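Side-chain contacts in enoyl-CoA hydratase, EchA12_1 (Mycobacterium marinum M, PDB 3QRE), which probably adds water across the double bond of enoyl-CoA thioesters in fatty acid metabolism: residues A41-N46 with A60-A65; V77-G82 with P223-Y228; L192-S197 with A207-V212. One frame throughout, in Å; residues are numbered along the deposited sequence.

Contact 1: A41-N46 with A60-A65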
loop_
_atom_site.group_PDB
_atom_site.type_symbol
_atom_site.label_atom_id
_atom_site.label_comp_id
_atom_site.label_asym_id
_atom_site.label_seq_id
_atom_site.Cartn_x
_atom_site.Cartn_y
_atom_site.Cartn_z
ATOM N N ALA A 41 15.615 -25.585 -1.966
ATOM C CA ALA A 41 16.628 -25.497 -0.918
ATOM C C ALA A 41 16.019 -24.975 0.397
ATOM O O ALA A 41 15.519 -23.843 0.461
ATOM C CB ALA A 41 17.779 -24.580 -1.368
ATOM N N ILE A 42 16.071 -25.797 1.442
ATOM C CA ILE A 42 15.588 -25.414 2.768
ATOM C C ILE A 42 16.764 -24.967 3.631
ATOM O O ILE A 42 17.704 -25.739 3.890
ATOM C CB ILE A 42 14.819 -26.562 3.463
ATOM C CG1 ILE A 42 13.676 -27.046 2.562
ATOM C CG2 ILE A 42 14.321 -26.111 4.860
ATOM C CD1 ILE A 42 12.950 -28.287 3.076
ATOM N N ILE A 43 16.705 -23.708 4.059
ATOM C CA ILE A 43 17.759 -23.087 4.826
ATOM C C ILE A 43 17.183 -22.810 6.208
ATOM O O ILE A 43 16.142 -22.136 6.355
ATOM C CB ILE A 43 18.253 -21.808 4.117
ATOM C CG1 ILE A 43 18.786 -22.178 2.720
ATOM C CG2 ILE A 43 19.283 -21.042 4.967
ATOM C CD1 ILE A 43 19.401 -21.000 1.949
ATOM N N THR A 44 17.860 -23.349 7.217
ATOM C CA THR A 44 17.355 -23.357 8.580
ATOM C C THR A 44 18.355 -22.727 9.539
ATOM O O THR A 44 19.483 -23.234 9.687
ATOM C CB THR A 44 16.999 -24.810 9.028
ATOM O OG1 THR A 44 16.111 -25.396 8.064
ATOM C CG2 THR A 44 16.339 -24.844 10.434
ATOM N N PHE A 45 17.951 -21.619 10.175
ATOM C CA PHE A 45 18.726 -21.062 11.295
ATOM C C PHE A 45 18.731 -22.074 12.442
ATOM O O PHE A 45 17.673 -22.532 12.890
ATOM C CB PHE A 45 18.179 -19.713 11.784
ATOM C CG PHE A 45 18.145 -18.634 10.724
ATOM C CD1 PHE A 45 19.276 -18.331 9.966
ATOM C CD2 PHE A 45 16.974 -17.917 10.498
ATOM C CE1 PHE A 45 19.244 -17.339 9.012
ATOM C CE2 PHE A 45 16.922 -16.923 9.537
ATOM C CZ PHE A 45 18.065 -16.631 8.792
ATOM N N ASN A 46 19.931 -22.417 12.901
ATOM C CA ASN A 46 20.130 -23.523 13.833
ATOM C C ASN A 46 20.847 -23.118 15.113
ATOM O O ASN A 46 21.778 -23.782 15.556
ATOM C CB ASN A 46 20.879 -24.678 13.145
ATOM C CG ASN A 46 20.925 -25.936 14.003
ATOM O OD1 ASN A 46 19.957 -26.268 14.691
ATOM N ND2 ASN A 46 22.050 -26.638 13.967
ATOM N N ALA A 60 27.426 -15.921 8.315
ATOM C CA ALA A 60 28.282 -16.722 7.436
ATOM C C ALA A 60 27.602 -18.005 6.933
ATOM O O ALA A 60 27.789 -18.421 5.773
ATOM C CB ALA A 60 29.629 -17.033 8.104
ATOM N N GLY A 61 26.809 -18.632 7.795
ATOM C CA GLY A 61 26.090 -19.843 7.386
ATOM C C GLY A 61 25.059 -19.471 6.338
ATOM O O GLY A 61 24.970 -20.107 5.292
ATOM N N PHE A 62 24.305 -18.414 6.623
ATOM C CA PHE A 62 23.274 -17.891 5.737
ATOM C C PHE A 62 23.802 -17.520 4.335
ATOM O O PHE A 62 23.240 -17.951 3.331
ATOM C CB PHE A 62 22.597 -16.675 6.389
ATOM C CG PHE A 62 21.443 -16.107 5.584
ATOM C CD1 PHE A 62 20.321 -16.890 5.285
ATOM C CD2 PHE A 62 21.473 -14.800 5.133
ATOM C CE1 PHE A 62 19.242 -16.366 4.540
ATOM C CE2 PHE A 62 20.396 -14.276 4.375
ATOM C CZ PHE A 62 19.280 -15.062 4.094
ATOM N N TYR A 63 24.879 -16.734 4.281
ATOM C CA TYR A 63 25.485 -16.335 3.007
ATOM C C TYR A 63 25.935 -17.533 2.208
ATOM O O TYR A 63 25.648 -17.619 1.000
ATOM C CB TYR A 63 26.656 -15.388 3.201
ATOM C CG TYR A 63 26.264 -14.108 3.893
ATOM C CD1 TYR A 63 24.962 -13.581 3.746
ATOM C CD2 TYR A 63 27.182 -13.410 4.672
ATOM C CE1 TYR A 63 24.583 -12.402 4.360
ATOM C CE2 TYR A 63 26.815 -12.236 5.314
ATOM C CZ TYR A 63 25.502 -11.728 5.147
ATOM O OH TYR A 63 25.123 -10.557 5.779
ATOM N N ALA A 64 26.589 -18.472 2.889
ATOM C CA ALA A 64 27.157 -19.635 2.225
ATOM C C ALA A 64 26.029 -20.515 1.714
ATOM O O ALA A 64 26.100 -21.029 0.607
ATOM C CB ALA A 64 28.112 -20.416 3.179
ATOM N N ALA A 65 24.982 -20.664 2.523
ATOM C CA ALA A 65 23.819 -21.467 2.153
ATOM C C ALA A 65 23.088 -20.862 0.954
ATOM O O ALA A 65 22.855 -21.563 -0.026
ATOM C CB ALA A 65 22.881 -21.651 3.345
#
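The first half of a beta-alpha-beta unit, in which strand 40-45 leads through helix 56-71 to the parallel strand 77-82 of the crotonase-like core, is packed in part by Ile43 and Phe45 of the strand meeting Phe62 and Ala65 of the helix. The two short segments run almost exactly antiparallel, at 176°, with axes 9.5 Å apart. Such a close approach suits a small residue on the helix where the strand presents a large one: Ala65 offers just its methyl, and Ile43 spreads over it, CD1 lying 3.8 Å and CG2 4.0 Å from Ala65 CB. With CG2 of Ile43 anti to the backbone N, that branch also comes to the edge of the Phe62 ring, near its plane, with CG2 to CD1 at 4.3 Å. The ring of Phe62 reaches this place because its CG is anti to its own backbone N (chi1 -176°). Leu80 and Phe125 also touch it, while Val31 adds to the apolar cover over Ile43 and Ala65. The Phe45 ring lies obliquely beside that of Phe62; the rings are inclined at 48°, and their nearest atoms, Phe45 CE1 and Phe62 CD1, are 3.9 Å apart.

Contact 2: V77-G82 with P223-Y228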
loop_
_atom_site.group_PDB
_atom_site.type_symbol
_atom_site.label_atom_id
_atom_site.label_comp_id
_atom_site.label_asym_id
_atom_site.label_seq_id
_atom_site.Cartn_x
_atom_site.Cartn_y
_atom_site.Cartn_z
ATOM N N VAL A 77 13.887 -22.940 -6.021
ATOM C CA VAL A 77 13.325 -22.034 -5.023
ATOM C C VAL A 77 13.993 -22.286 -3.667
ATOM O O VAL A 77 14.412 -23.428 -3.361
ATOM C CB VAL A 77 11.792 -22.197 -4.904
ATOM C CG1 VAL A 77 11.188 -21.118 -4.004
ATOM C CG2 VAL A 77 11.132 -22.140 -6.267
ATOM N N ILE A 78 14.083 -21.221 -2.872
ATOM C CA ILE A 78 14.662 -21.263 -1.529
ATOM C C ILE A 78 13.593 -21.067 -0.451
ATOM O O ILE A 78 12.761 -20.157 -0.541
ATOM C CB ILE A 78 15.746 -20.167 -1.337
ATOM C CG1 ILE A 78 16.897 -20.339 -2.344
ATOM C CG2 ILE A 78 16.271 -20.179 0.103
ATOM C CD1 ILE A 78 17.826 -19.094 -2.481
ATOM N N VAL A 79 13.611 -21.923 0.564
ATOM C CA VAL A 79 12.752 -21.735 1.749
ATOM C C VAL A 79 13.647 -21.435 2.950
ATOM O O VAL A 79 14.648 -22.118 3.169
ATOM C CB VAL A 79 11.777 -22.929 1.984
ATOM C CG1 VAL A 79 11.093 -22.851 3.334
ATOM C CG2 VAL A 79 10.699 -22.927 0.896
ATOM N N LEU A 80 13.299 -20.376 3.682
ATOM C CA LEU A 80 14.051 -19.914 4.841
ATOM C C LEU A 80 13.204 -20.022 6.129
ATOM O O LEU A 80 12.084 -19.525 6.183
ATOM C CB LEU A 80 14.528 -18.466 4.614
ATOM C CG LEU A 80 15.333 -17.773 5.736
ATOM C CD1 LEU A 80 16.678 -18.505 5.918
ATOM C CD2 LEU A 80 15.540 -16.225 5.502
ATOM N N THR A 81 13.758 -20.678 7.154
ATOM C CA THR A 81 13.070 -20.904 8.435
ATOM C C THR A 81 14.046 -20.997 9.629
ATOM O O THR A 81 15.257 -21.072 9.445
ATOM C CB THR A 81 12.141 -22.180 8.380
ATOM O OG1 THR A 81 11.191 -22.155 9.463
ATOM C CG2 THR A 81 12.971 -23.508 8.404
ATOM N N GLY A 82 13.505 -20.982 10.845
ATOM C CA GLY A 82 14.303 -21.108 12.075
ATOM C C GLY A 82 13.918 -22.387 12.815
ATOM O O GLY A 82 12.725 -22.744 12.894
ATOM N N PRO A 223 4.805 -27.522 5.596
ATOM C CA PRO A 223 4.130 -28.143 4.444
ATOM C C PRO A 223 3.574 -27.124 3.424
ATOM O O PRO A 223 3.756 -27.301 2.199
ATOM C CB PRO A 223 3.017 -28.978 5.100
ATOM C CG PRO A 223 3.637 -29.435 6.388
ATOM C CD PRO A 223 4.523 -28.271 6.846
ATOM N N ARG A 224 2.954 -26.060 3.941
ATOM C CA ARG A 224 2.414 -24.964 3.133
ATOM C C ARG A 224 3.493 -24.139 2.397
ATOM O O ARG A 224 3.368 -23.880 1.194
ATOM C CB ARG A 224 1.527 -24.063 3.998
ATOM C CG ARG A 224 0.876 -22.927 3.243
ATOM C CD ARG A 224 -0.311 -23.375 2.356
ATOM N NE ARG A 224 -0.752 -22.245 1.539
ATOM C CZ ARG A 224 -0.565 -22.138 0.221
ATOM N NH1 ARG A 224 0.022 -23.120 -0.462
ATOM N NH2 ARG A 224 -0.989 -21.048 -0.424
ATOM N N ALA A 225 4.551 -23.750 3.107
ATOM C CA ALA A 225 5.654 -23.023 2.478
ATOM C C ALA A 225 6.296 -23.867 1.368
ATOM O O ALA A 225 6.622 -23.343 0.298
ATOM C CB ALA A 225 6.704 -22.588 3.519
ATOM N N LEU A 226 6.453 -25.175 1.622
ATOM C CA LEU A 226 7.002 -26.101 0.610
ATOM C C LEU A 226 6.053 -26.401 -0.540
ATOM O O LEU A 226 6.503 -26.611 -1.660
ATOM C CB LEU A 226 7.454 -27.426 1.231
ATOM C CG LEU A 226 8.578 -27.290 2.235
ATOM C CD1 LEU A 226 8.662 -28.593 3.062
ATOM C CD2 LEU A 226 9.899 -26.929 1.546
ATOM N N GLU A 227 4.754 -26.465 -0.253
ATOM C CA GLU A 227 3.732 -26.692 -1.285
ATOM C C GLU A 227 3.818 -25.529 -2.271
ATOM O O GLU A 227 4.066 -25.718 -3.464
ATOM C CB GLU A 227 2.333 -26.766 -0.649
ATOM C CG GLU A 227 1.156 -26.889 -1.637
ATOM C CD GLU A 227 -0.229 -26.625 -0.991
ATOM O OE1 GLU A 227 -0.311 -25.959 0.063
ATOM O OE2 GLU A 227 -1.248 -27.082 -1.552
ATOM N N TYR A 228 3.662 -24.324 -1.730
ATOM C CA TYR A 228 3.753 -23.072 -2.483
ATOM C C TYR A 228 5.039 -22.969 -3.299
ATOM O O TYR A 228 4.995 -22.639 -4.477
ATOM C CB TYR A 228 3.588 -21.877 -1.528
ATOM C CG TYR A 228 3.568 -20.543 -2.229
ATOM C CD1 TYR A 228 2.423 -20.087 -2.853
ATOM C CD2 TYR A 228 4.713 -19.747 -2.275
ATOM C CE1 TYR A 228 2.406 -18.875 -3.502
ATOM C CE2 TYR A 228 4.710 -18.540 -2.904
ATOM C CZ TYR A 228 3.558 -18.100 -3.524
ATOM O OH TYR A 228 3.569 -16.887 -4.168
#
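Val79 meets Ala225 and Leu226 where helix 221-235 packs on the central sheet of the crotonase-like fold. Strand 77-82 is an inner strand: Ile78 and Leu80 face helix 56-71, whereas Val77 and Val79 serve helix 221-235. On the helix's polar flank Arg224 NH1 makes a salt bridge with Glu227 OE1 at 2.9 Å, reaching the oxygen from above the carboxylate plane (65° out of it), and Arg224 NE makes another with Glu214. Tyr228 OH hydrogen-bonds Asp193 OD1 of the second subunit. A beta-branched residue suits the strand, because both its methyls sit close to the backbone and can be shared between neighbours. In Val79, chi1 of 169° turns CG1 anti to the backbone N and toward the small Ala225, whose CB is 4.4 Å from it. Leu226 leaves the helix to one side of Val79; with CG anti to its carbonyl carbon (chi1 -63°), the side chain bends back to the strand and crosses that of Val79 at about a right angle. It is the CD2 branch of Leu226, not the extended CD1, that meets Val79. The atom it touches, Val79 CG2, lies 4.1 Å from both Leu226 CD2 and the carbonyl oxygen of Ala225.

Contact 3: L192-S197 with A207-V212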
loop_
_atom_site.group_PDB
_atom_site.type_symbol
_atom_site.label_atom_id
_atom_site.label_comp_id
_atom_site.label_asym_id
_atom_site.label_seq_id
_atom_site.Cartn_x
_atom_site.Cartn_y
_atom_site.Cartn_z
ATOM N N LEU A 192 6.081 4.303 10.444
ATOM C CA LEU A 192 6.230 5.222 11.590
ATOM C C LEU A 192 5.667 4.640 12.888
ATOM O O LEU A 192 6.319 4.698 13.939
ATOM C CB LEU A 192 5.649 6.630 11.315
ATOM C CG LEU A 192 6.482 7.421 10.293
ATOM C CD1 LEU A 192 5.626 8.451 9.575
ATOM C CD2 LEU A 192 7.725 8.060 10.937
ATOM N N ASP A 193 4.471 4.081 12.804
ATOM C CA ASP A 193 3.845 3.448 13.955
ATOM C C ASP A 193 4.744 2.329 14.569
ATOM O O ASP A 193 5.059 2.362 15.753
ATOM C CB ASP A 193 2.444 2.912 13.566
ATOM C CG ASP A 193 1.823 2.028 14.646
ATOM O OD1 ASP A 193 2.172 2.180 15.852
ATOM O OD2 ASP A 193 0.979 1.183 14.294
ATOM N N LEU A 194 5.130 1.348 13.750
ATOM C CA LEU A 194 5.914 0.185 14.197
ATOM C C LEU A 194 7.294 0.559 14.724
ATOM O O LEU A 194 7.733 0.009 15.733
ATOM C CB LEU A 194 6.013 -0.874 13.078
ATOM C CG LEU A 194 4.648 -1.455 12.661
ATOM C CD1 LEU A 194 4.765 -2.498 11.539
ATOM C CD2 LEU A 194 3.870 -2.041 13.867
ATOM N N LEU A 195 7.965 1.502 14.053
ATOM C CA LEU A 195 9.309 1.937 14.460
ATOM C C LEU A 195 9.329 2.796 15.710
ATOM O O LEU A 195 10.145 2.548 16.613
ATOM C CB LEU A 195 10.061 2.621 13.310
ATOM C CG LEU A 195 10.388 1.614 12.193
ATOM C CD1 LEU A 195 10.811 2.343 10.910
ATOM C CD2 LEU A 195 11.431 0.528 12.629
ATOM N N LEU A 196 8.457 3.805 15.762
ATOM C CA LEU A 196 8.386 4.726 16.910
ATOM C C LEU A 196 7.848 4.051 18.168
ATOM O O LEU A 196 8.261 4.400 19.262
ATOM C CB LEU A 196 7.492 5.929 16.605
ATOM C CG LEU A 196 7.904 6.974 15.563
ATOM C CD1 LEU A 196 6.683 7.802 15.132
ATOM C CD2 LEU A 196 9.057 7.882 16.081
ATOM N N SER A 197 6.907 3.113 18.012
ATOM C CA SER A 197 6.340 2.390 19.162
ATOM C C SER A 197 7.200 1.193 19.561
ATOM O O SER A 197 7.279 0.849 20.744
ATOM C CB SER A 197 4.913 1.906 18.910
ATOM O OG SER A 197 4.890 0.875 17.927
ATOM N N ALA A 207 -0.456 -9.920 8.796
ATOM C CA ALA A 207 -1.193 -10.219 7.566
ATOM C C ALA A 207 -2.133 -9.078 7.144
ATOM O O ALA A 207 -2.140 -8.681 5.968
ATOM C CB ALA A 207 -1.975 -11.573 7.689
ATOM N N GLN A 208 -2.920 -8.556 8.092
ATOM C CA GLN A 208 -3.780 -7.375 7.857
ATOM C C GLN A 208 -2.993 -6.196 7.252
ATOM O O GLN A 208 -3.462 -5.540 6.319
ATOM C CB GLN A 208 -4.481 -6.930 9.157
ATOM C CG GLN A 208 -5.805 -7.644 9.456
ATOM C CD GLN A 208 -6.355 -7.412 10.898
ATOM O OE1 GLN A 208 -5.684 -7.708 11.905
ATOM N NE2 GLN A 208 -7.600 -6.926 10.986
ATOM N N LEU A 209 -1.791 -5.974 7.787
ATOM C CA LEU A 209 -0.899 -4.883 7.385
ATOM C C LEU A 209 -0.151 -5.168 6.074
ATOM O O LEU A 209 0.475 -4.268 5.495
ATOM C CB LEU A 209 0.117 -4.606 8.496
ATOM C CG LEU A 209 -0.400 -4.135 9.862
ATOM C CD1 LEU A 209 0.792 -3.942 10.803
ATOM C CD2 LEU A 209 -1.205 -2.819 9.723
ATOM N N GLY A 210 -0.225 -6.412 5.615
ATOM C CA GLY A 210 0.374 -6.797 4.350
ATOM C C GLY A 210 1.838 -7.176 4.513
ATOM O O GLY A 210 2.598 -7.193 3.545
ATOM N N LEU A 211 2.237 -7.483 5.740
ATOM C CA LEU A 211 3.614 -7.907 5.992
ATOM C C LEU A 211 3.777 -9.413 5.767
ATOM O O LEU A 211 4.878 -9.912 5.665
ATOM C CB LEU A 211 4.034 -7.513 7.404
ATOM C CG LEU A 211 4.269 -6.009 7.537
ATOM C CD1 LEU A 211 4.486 -5.600 8.988
ATOM C CD2 LEU A 211 5.450 -5.539 6.621
ATOM N N VAL A 212 2.661 -10.119 5.674
ATOM C CA VAL A 212 2.670 -11.569 5.587
ATOM C C VAL A 212 1.587 -11.989 4.601
ATOM O O VAL A 212 0.521 -11.391 4.575
ATOM C CB VAL A 212 2.437 -12.172 7.019
ATOM C CG1 VAL A 212 1.586 -13.404 6.994
ATOM C CG2 VAL A 212 3.767 -12.437 7.708
#
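The carbonyl oxygen of Asp193 is gripped twice by Ser197 near the end of helix 188-197, in the part of the crotonase-like fold that faces the other subunits of the trimer. From here the chain leads through strand 200-202 into helix 203-208, which segment 207-212 closes with a Schellman motif. The backbone N of Ser197 gives the regular helical bond at 3.0 Å, and OG of Ser197 adds a shorter one to Asp193 O at 2.6 Å. The two donors come from opposite faces of the carbonyl plane. A serine suits this last turn because its short side chain, at chi1 69°, can fold back on the helix; OG also bonds Arg199 N just beyond and so ties the turn to the chain that leaves it. The Asp193 side chain belongs to the trimer interface: OD2 forms salt bridges with Arg199 NH2 and with Lys213 NZ of the third subunit. Two positive partners would probably favour an ionised carboxylate.

Contact between the segments themselves is wholly apolar and rests on Leu194. Their backbones are well separated, with 10.9 Å between Leu194 CA and Leu209 CA, and leucines, with methyls far out on the side chain, can span this distance. Leu194 and Leu211 reach toward each other tip to tip, CD1 to CD1 at 4.0 Å, and Phe201 of strand 200-202 touches both. Leu209, less deeply buried, brings its own CD1 to 4.3 Å from Leu194 CD1. Between Leu209 and Leu211 comes the turn of the Schellman motif: Gly210 has a positive phi of 86°, where a CB would press on the preceding carbonyl oxygen, and this explains the glycine. The turn directs both leucines to the same partner, and one of its two bonds back into the last turn runs from Gly210 N to Ala207 O, 3.0 Å.

Contacts 1 and 2 share the central sheet, since strands 40-45 and 77-82 are neighbours in it and bond through Ala41, Ile43 and Val79; Leu226 also packs on Ile42. They set helices 56-71 and 221-235 on opposite faces of this sheet, contact 1 through strand 40-45 and contact 2 through strand 77-82. Both are apolar, though contact 1 is aromatic-rich and more extensive. All three are buried, but contacts 1 and 2 lie within the sheet-helix core, while contact 3, with partly exposed Leu209, lies at the subunit's edge, its centre about 27 Å from that of contact 1 and 23 Å from that of contact 2. There leucine tips meet, while polar groups face a neighbouring subunit, among them the partner of Tyr228.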